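Probable hydrolase (Pseudomonas aeruginosa, PDB 3OM8) is a probable hydrolase of the alpha/beta hydrolase fold, possibly a 3-oxoadipate enol-lactonase, though its substrate is not established. Local coordinates at residues Asp13-Ala18 with Arg62-Ser68; Ala128-Ala133 with Val195-Arg201. All blocks are in the same frame, centred on the assembly; numbering follows the deposited sequence.

Contact 1: Asp13-Ala18 with Arg62-Ser68; sequences DGASLA and RGHGASS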
loop_
_atom_site.group_PDB
_atom_site.type_symbol
_atom_site.label_atom_id
_atom_site.label_comp_id
_atom_site.label_asym_id
_atom_site.label_seq_id
_atom_site.Cartn_x
_atom_site.Cartn_y
_atom_site.Cartn_z
ATOM N N ASP B 13 -2.208 -31.677 -24.526
ATOM C CA ASP B 13 -3.012 -32.691 -23.843
ATOM C C ASP B 13 -4.449 -32.741 -24.360
ATOM O O ASP B 13 -5.341 -33.272 -23.695
ATOM C CB ASP B 13 -2.998 -32.475 -22.329
ATOM C CG ASP B 13 -3.740 -31.220 -21.913
ATOM O OD1 ASP B 13 -3.782 -30.261 -22.712
ATOM O OD2 ASP B 13 -4.282 -31.196 -20.786
ATOM N N GLY B 14 -4.673 -32.173 -25.540
ATOM C CA GLY B 14 -5.932 -32.348 -26.247
ATOM C C GLY B 14 -7.104 -31.494 -25.795
ATOM O O GLY B 14 -8.254 -31.927 -25.878
ATOM N N ALA B 15 -6.826 -30.289 -25.304
ATOM C CA ALA B 15 -7.893 -29.323 -25.069
ATOM C C ALA B 15 -7.802 -28.242 -26.137
ATOM O O ALA B 15 -6.847 -28.214 -26.908
ATOM C CB ALA B 15 -7.791 -28.736 -23.687
ATOM N N SER B 16 -8.803 -27.372 -26.203
ATOM C CA SER B 16 -8.785 -26.251 -27.132
ATOM C C SER B 16 -8.919 -24.945 -26.351
ATOM O O SER B 16 -9.878 -24.767 -25.598
ATOM C CB SER B 16 -9.919 -26.384 -28.150
ATOM O OG SER B 16 -9.916 -25.317 -29.084
ATOM N N LEU B 17 -7.949 -24.045 -26.515
ATOM C CA LEU B 17 -7.964 -22.736 -25.838
ATOM C C LEU B 17 -8.310 -21.608 -26.802
ATOM O O LEU B 17 -7.679 -21.457 -27.843
ATOM C CB LEU B 17 -6.612 -22.440 -25.188
ATOM C CG LEU B 17 -6.177 -23.389 -24.074
ATOM C CD1 LEU B 17 -4.832 -22.959 -23.523
ATOM C CD2 LEU B 17 -7.222 -23.432 -22.979
ATOM N N ALA B 18 -9.322 -20.826 -26.454
ATOM C CA ALA B 18 -9.722 -19.700 -27.277
ATOM C C ALA B 18 -8.884 -18.486 -26.901
ATOM O O ALA B 18 -8.681 -18.212 -25.723
ATOM C CB ALA B 18 -11.183 -19.404 -27.073
ATOM N N ARG B 62 -8.372 -22.637 -19.554
ATOM C CA ARG B 62 -8.850 -24.006 -19.566
ATOM C C ARG B 62 -10.139 -24.086 -18.742
ATOM O O ARG B 62 -10.198 -23.595 -17.619
ATOM C CB ARG B 62 -7.744 -24.899 -18.989
ATOM C CG ARG B 62 -8.100 -26.324 -18.678
ATOM C CD ARG B 62 -6.846 -27.058 -18.203
ATOM N NE ARG B 62 -5.811 -27.064 -19.237
ATOM C CZ ARG B 62 -5.530 -28.115 -20.010
ATOM N NH1 ARG B 62 -4.578 -28.032 -20.933
ATOM N NH2 ARG B 62 -6.200 -29.261 -19.861
ATOM N N GLY B 63 -11.183 -24.668 -19.319
ATOM C CA GLY B 63 -12.427 -24.874 -18.598
ATOM C C GLY B 63 -13.389 -23.698 -18.611
ATOM O O GLY B 63 -14.488 -23.793 -18.056
ATOM N N HIS B 64 -12.995 -22.602 -19.260
ATOM C CA HIS B 64 -13.756 -21.348 -19.203
ATOM C C HIS B 64 -14.191 -20.796 -20.561
ATOM O O HIS B 64 -13.559 -21.053 -21.598
ATOM C CB HIS B 64 -12.928 -20.256 -18.514
ATOM C CG HIS B 64 -12.785 -20.436 -17.037
ATOM N ND1 HIS B 64 -11.812 -21.232 -16.474
ATOM C CD2 HIS B 64 -13.474 -19.897 -16.003
ATOM C CE1 HIS B 64 -11.915 -21.186 -15.158
ATOM N NE2 HIS B 64 -12.913 -20.379 -14.846
ATOM N N GLY B 65 -15.260 -20.003 -20.526
ATOM C CA GLY B 65 -15.727 -19.260 -21.681
ATOM C C GLY B 65 -15.725 -20.003 -23.005
ATOM O O GLY B 65 -16.480 -20.950 -23.199
ATOM N N ALA B 66 -14.868 -19.566 -23.919
ATOM C CA ALA B 66 -14.870 -20.082 -25.281
ATOM C C ALA B 66 -13.854 -21.186 -25.452
ATOM O O ALA B 66 -13.683 -21.710 -26.545
ATOM C CB ALA B 66 -14.599 -18.969 -26.272
ATOM N N SER B 67 -13.160 -21.519 -24.373
ATOM C CA SER B 67 -12.252 -22.651 -24.393
ATOM C C SER B 67 -13.011 -23.946 -24.056
ATOM O O SER B 67 -14.144 -23.898 -23.571
ATOM C CB SER B 67 -11.094 -22.421 -23.423
ATOM O OG SER B 67 -10.197 -21.449 -23.939
ATOM N N SER B 68 -12.390 -25.093 -24.318
ATOM C CA SER B 68 -13.017 -26.381 -24.033
ATOM C C SER B 68 -12.854 -26.698 -22.551
ATOM O O SER B 68 -12.103 -26.028 -21.858
ATOM C CB SER B 68 -12.422 -27.490 -24.909
ATOM O OG SER B 68 -11.045 -27.697 -24.643
#

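Contact 2: Ala128-Ala133 with Val195-Arg201; sequences AWLGPA and VRDTDLR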
loop_
_atom_site.group_PDB
_atom_site.type_symbol
_atom_site.label_atom_id
_atom_site.label_comp_id
_atom_site.label_asym_id
_atom_site.label_seq_id
_atom_site.Cartn_x
_atom_site.Cartn_y
_atom_site.Cartn_z
ATOM N N ALA B 128 -0.495 -16.174 -2.899
ATOM C CA ALA B 128 0.445 -17.276 -3.038
ATOM C C ALA B 128 -0.045 -18.514 -2.293
ATOM O O ALA B 128 0.558 -19.579 -2.391
ATOM C CB ALA B 128 1.812 -16.870 -2.534
ATOM N N TRP B 129 -1.134 -18.372 -1.544
ATOM C CA TRP B 129 -1.655 -19.487 -0.761
ATOM C C TRP B 129 -3.038 -19.185 -0.217
ATOM O O TRP B 129 -3.208 -18.277 0.594
ATOM C CB TRP B 129 -0.707 -19.850 0.382
ATOM C CG TRP B 129 -1.284 -20.844 1.361
ATOM C CD1 TRP B 129 -1.445 -22.189 1.171
ATOM C CD2 TRP B 129 -1.762 -20.564 2.685
ATOM N NE1 TRP B 129 -1.993 -22.758 2.295
ATOM C CE2 TRP B 129 -2.196 -21.783 3.238
ATOM C CE3 TRP B 129 -1.861 -19.401 3.457
ATOM C CZ2 TRP B 129 -2.726 -21.873 4.527
ATOM C CZ3 TRP B 129 -2.384 -19.490 4.736
ATOM C CH2 TRP B 129 -2.813 -20.717 5.256
ATOM N N LEU B 130 -4.019 -19.964 -0.666
ATOM C CA LEU B 130 -5.411 -19.735 -0.305
ATOM C C LEU B 130 -5.998 -20.841 0.580
ATOM O O LEU B 130 -7.214 -20.995 0.658
ATOM C CB LEU B 130 -6.253 -19.529 -1.569
ATOM C CG LEU B 130 -5.903 -18.247 -2.339
ATOM C CD1 LEU B 130 -6.571 -18.201 -3.705
ATOM C CD2 LEU B 130 -6.302 -17.038 -1.526
ATOM N N GLY B 131 -5.129 -21.599 1.249
ATOM C CA GLY B 131 -5.556 -22.632 2.182
ATOM C C GLY B 131 -6.305 -22.061 3.373
ATOM O O GLY B 131 -6.463 -20.839 3.478
ATOM N N PRO B 132 -6.775 -22.931 4.286
ATOM C CA PRO B 132 -6.636 -24.394 4.269
ATOM C C PRO B 132 -7.301 -25.021 3.040
ATOM O O PRO B 132 -8.264 -24.462 2.514
ATOM C CB PRO B 132 -7.370 -24.827 5.546
ATOM C CG PRO B 132 -7.378 -23.619 6.419
ATOM C CD PRO B 132 -7.533 -22.476 5.463
ATOM N N ALA B 133 -6.789 -26.161 2.588
ATOM C CA ALA B 133 -7.306 -26.813 1.376
ATOM C C ALA B 133 -8.762 -27.301 1.484
ATOM O O ALA B 133 -9.472 -27.378 0.478
ATOM C CB ALA B 133 -6.385 -27.956 0.954
ATOM N N VAL B 195 -5.975 -24.346 -7.419
ATOM C CA VAL B 195 -5.880 -23.443 -6.274
ATOM C C VAL B 195 -5.615 -24.203 -4.978
ATOM O O VAL B 195 -4.721 -23.855 -4.209
ATOM C CB VAL B 195 -7.176 -22.639 -6.094
ATOM C CG1 VAL B 195 -7.103 -21.827 -4.833
ATOM C CG2 VAL B 195 -7.419 -21.753 -7.292
ATOM N N ARG B 196 -6.403 -25.244 -4.744
ATOM C CA ARG B 196 -6.271 -26.068 -3.546
ATOM C C ARG B 196 -4.838 -26.530 -3.299
ATOM O O ARG B 196 -4.349 -26.465 -2.174
ATOM C CB ARG B 196 -7.204 -27.284 -3.636
ATOM C CG ARG B 196 -7.131 -28.228 -2.451
ATOM C CD ARG B 196 -7.685 -29.610 -2.832
ATOM N NE ARG B 196 -6.950 -30.153 -3.970
ATOM C CZ ARG B 196 -7.443 -31.001 -4.866
ATOM N NH1 ARG B 196 -8.695 -31.440 -4.776
ATOM N NH2 ARG B 196 -6.673 -31.407 -5.863
ATOM N N ASP B 197 -4.167 -26.987 -4.351
ATOM C CA ASP B 197 -2.841 -27.584 -4.208
ATOM C C ASP B 197 -1.720 -26.561 -4.126
ATOM O O ASP B 197 -0.549 -26.916 -4.031
ATOM C CB ASP B 197 -2.565 -28.537 -5.370
ATOM C CG ASP B 197 -3.525 -29.719 -5.397
ATOM O OD1 ASP B 197 -4.138 -30.025 -4.344
ATOM O OD2 ASP B 197 -3.657 -30.345 -6.477
ATOM N N THR B 198 -2.074 -25.285 -4.158
ATOM C CA THR B 198 -1.070 -24.241 -4.291
ATOM C C THR B 198 -0.595 -23.629 -2.976
ATOM O O THR B 198 -1.394 -23.095 -2.205
ATOM C CB THR B 198 -1.591 -23.111 -5.181
ATOM O OG1 THR B 198 -1.754 -23.605 -6.514
ATOM C CG2 THR B 198 -0.612 -21.943 -5.179
ATOM N N ASP B 199 0.709 -23.710 -2.729
ATOM C CA ASP B 199 1.343 -22.877 -1.709
ATOM C C ASP B 199 2.718 -22.392 -2.181
ATOM O O ASP B 199 3.715 -23.091 -2.030
ATOM C CB ASP B 199 1.465 -23.609 -0.370
ATOM C CG ASP B 199 1.956 -22.690 0.749
ATOM O OD1 ASP B 199 2.169 -21.490 0.487
ATOM O OD2 ASP B 199 2.120 -23.156 1.893
ATOM N N LEU B 200 2.770 -21.190 -2.749
ATOM C CA LEU B 200 4.015 -20.673 -3.308
ATOM C C LEU B 200 4.837 -19.836 -2.322
ATOM O O LEU B 200 5.949 -19.427 -2.639
ATOM C CB LEU B 200 3.736 -19.874 -4.588
ATOM C CG LEU B 200 2.979 -20.668 -5.650
ATOM C CD1 LEU B 200 2.775 -19.853 -6.910
ATOM C CD2 LEU B 200 3.725 -21.975 -5.963
ATOM N N ARG B 201 4.298 -19.597 -1.129
ATOM C CA ARG B 201 4.903 -18.648 -0.184
ATOM C C ARG B 201 6.423 -18.804 -0.011
ATOM O O ARG B 201 7.166 -17.836 -0.107
ATOM C CB ARG B 201 4.196 -18.701 1.178
ATOM C CG ARG B 201 2.733 -18.237 1.165
ATOM C CD ARG B 201 2.053 -18.478 2.515
ATOM N NE ARG B 201 1.953 -19.905 2.817
ATOM C CZ ARG B 201 1.594 -20.402 3.998
ATOM N NH1 ARG B 201 1.303 -19.588 5.006
ATOM N NH2 ARG B 201 1.533 -21.720 4.175
HETATM O O HOH W 1 -3.904 -22.577 -1.684
#

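Contact 1: Asp13-Ala18 with Arg62-Ser68
Ser-16 and Ser-68 come within 5.2 Å at their CA atoms, and Leu-17 and Ser-67 lie closer still, where the start of strand 16-22 runs beside the loop that follows strand 55-59. Backbone and side chain of Ser-68 work together here: its N donates to Ser-16 O at 2.8 Å, while its OG accepts a nearly straight bond from Ser-16 N, also at 2.8 Å. With chi1 at 63°, that OG is tucked between its own N and carbonyl carbon, facing the strand. Ser-67 OG takes the strand amide two residues on, Ala-18 N, at 2.7 Å and is also hydrogen-bonded to Asp-60 O, linking the strand to the residue that follows its sheet neighbour 55-59. This loop, in the N-terminal part of an alpha/beta hydrolase fold, turns back through a type II' beta turn from His-64 to Ser-67, within which Ala-66 packs its CB on Ala-18 CB. At the other end Arg-62 grips Asp-13 end-on: NH1 meets OD1 of Asp-13 at 3.0 Å in the guanidinium plane, and NH2 reaches OD2 of Asp-13 at 2.9 Å, tilted from that plane. Carboxylate and guanidinium are twisted 44° apart, and Ala-15 CB lies over one guanidinium face. Thr-11 OG1 also bonds Asp-13 OD1, and Asp-82 of helix 76-90 shares the charge of Arg-62.

Contact 2: Ala128-Ala133 with Val195-Arg201
Trp-129 holds CG anti to its backbone N (chi1 171°), bringing the indole over the side chains of Asp-199 and Arg-201, while the chain of Arg-201 bends at chi3 (-65°) and lays its guanidinium against that ring. The two flat groups stack with their planes 10° apart, and Arg-201 CZ sits 3.9 Å from the centroid of the six-membered ring of Trp-129, a cation-pi contact over the face. Asp-199 fixes the rotation of the guanidinium: it is gripped side-on, Arg-201 NE meeting OD1 of Asp-199 at 2.8 Å and NH2 meeting OD2. OD1 of Asp-199 also accepts from Arg-201 N on the other face of the carboxylate plane, closing an Asx turn, and lies 3.3 Å from Trp-129 CB. The opposite face of the indole receives the backbone of its own loop, with Gly-131 N above the rim.

Between the backbones, Leu-200 N donates to Ala-128 O at 2.8 Å. Farther along, a water joins three backbone groups, accepting from Leu-130 N and donating to Val-195 O and Thr-198 O, the last at 2.6 Å. Apolar packing follows: Leu-130 CD1 touches Val-195 CG1 at 3.8 Å, and Ala-133 CB rests on the CG of Arg-196, whose guanidinium pairs with both Asp-197 and Asp-137.

Trp-129 also packs on Tyr-218 of a second subunit. The helices between strands 118-124 and 211-216 sit where alpha/beta hydrolases usually carry a cap, and this contact brings the way in and the way out side by side. Helix 102-113 meets Ala-128, Val-195, Thr-198 and Leu-200, helix 134-145 packs on Val-195 and Arg-196, and helix 224-233 touches Leu-130 and Arg-201.

How the contacts relate
Contact 1 closes before contact 2 opens along the chain; their centres are 24 Å apart and their nearest atoms about 9 Å, without touching. Both involve loops that follow strands of the same eight-stranded mixed sheet, 55-59 in contact 1 and 118-124 in contact 2. The second joins the parallel part of the sheet to the returning end of the mostly helical insertion between residues 134 and 196. Between them in sequence comes the probable nucleophile elbow at Ser-101. Contact 1 thus joins strand 16-22, next to the sheet's edge, to the loop after 55-59, and contact 2 closes the helical excursion, with the side chain of Leu-130 near, though not touching, the probable Ser-His-Asp triad.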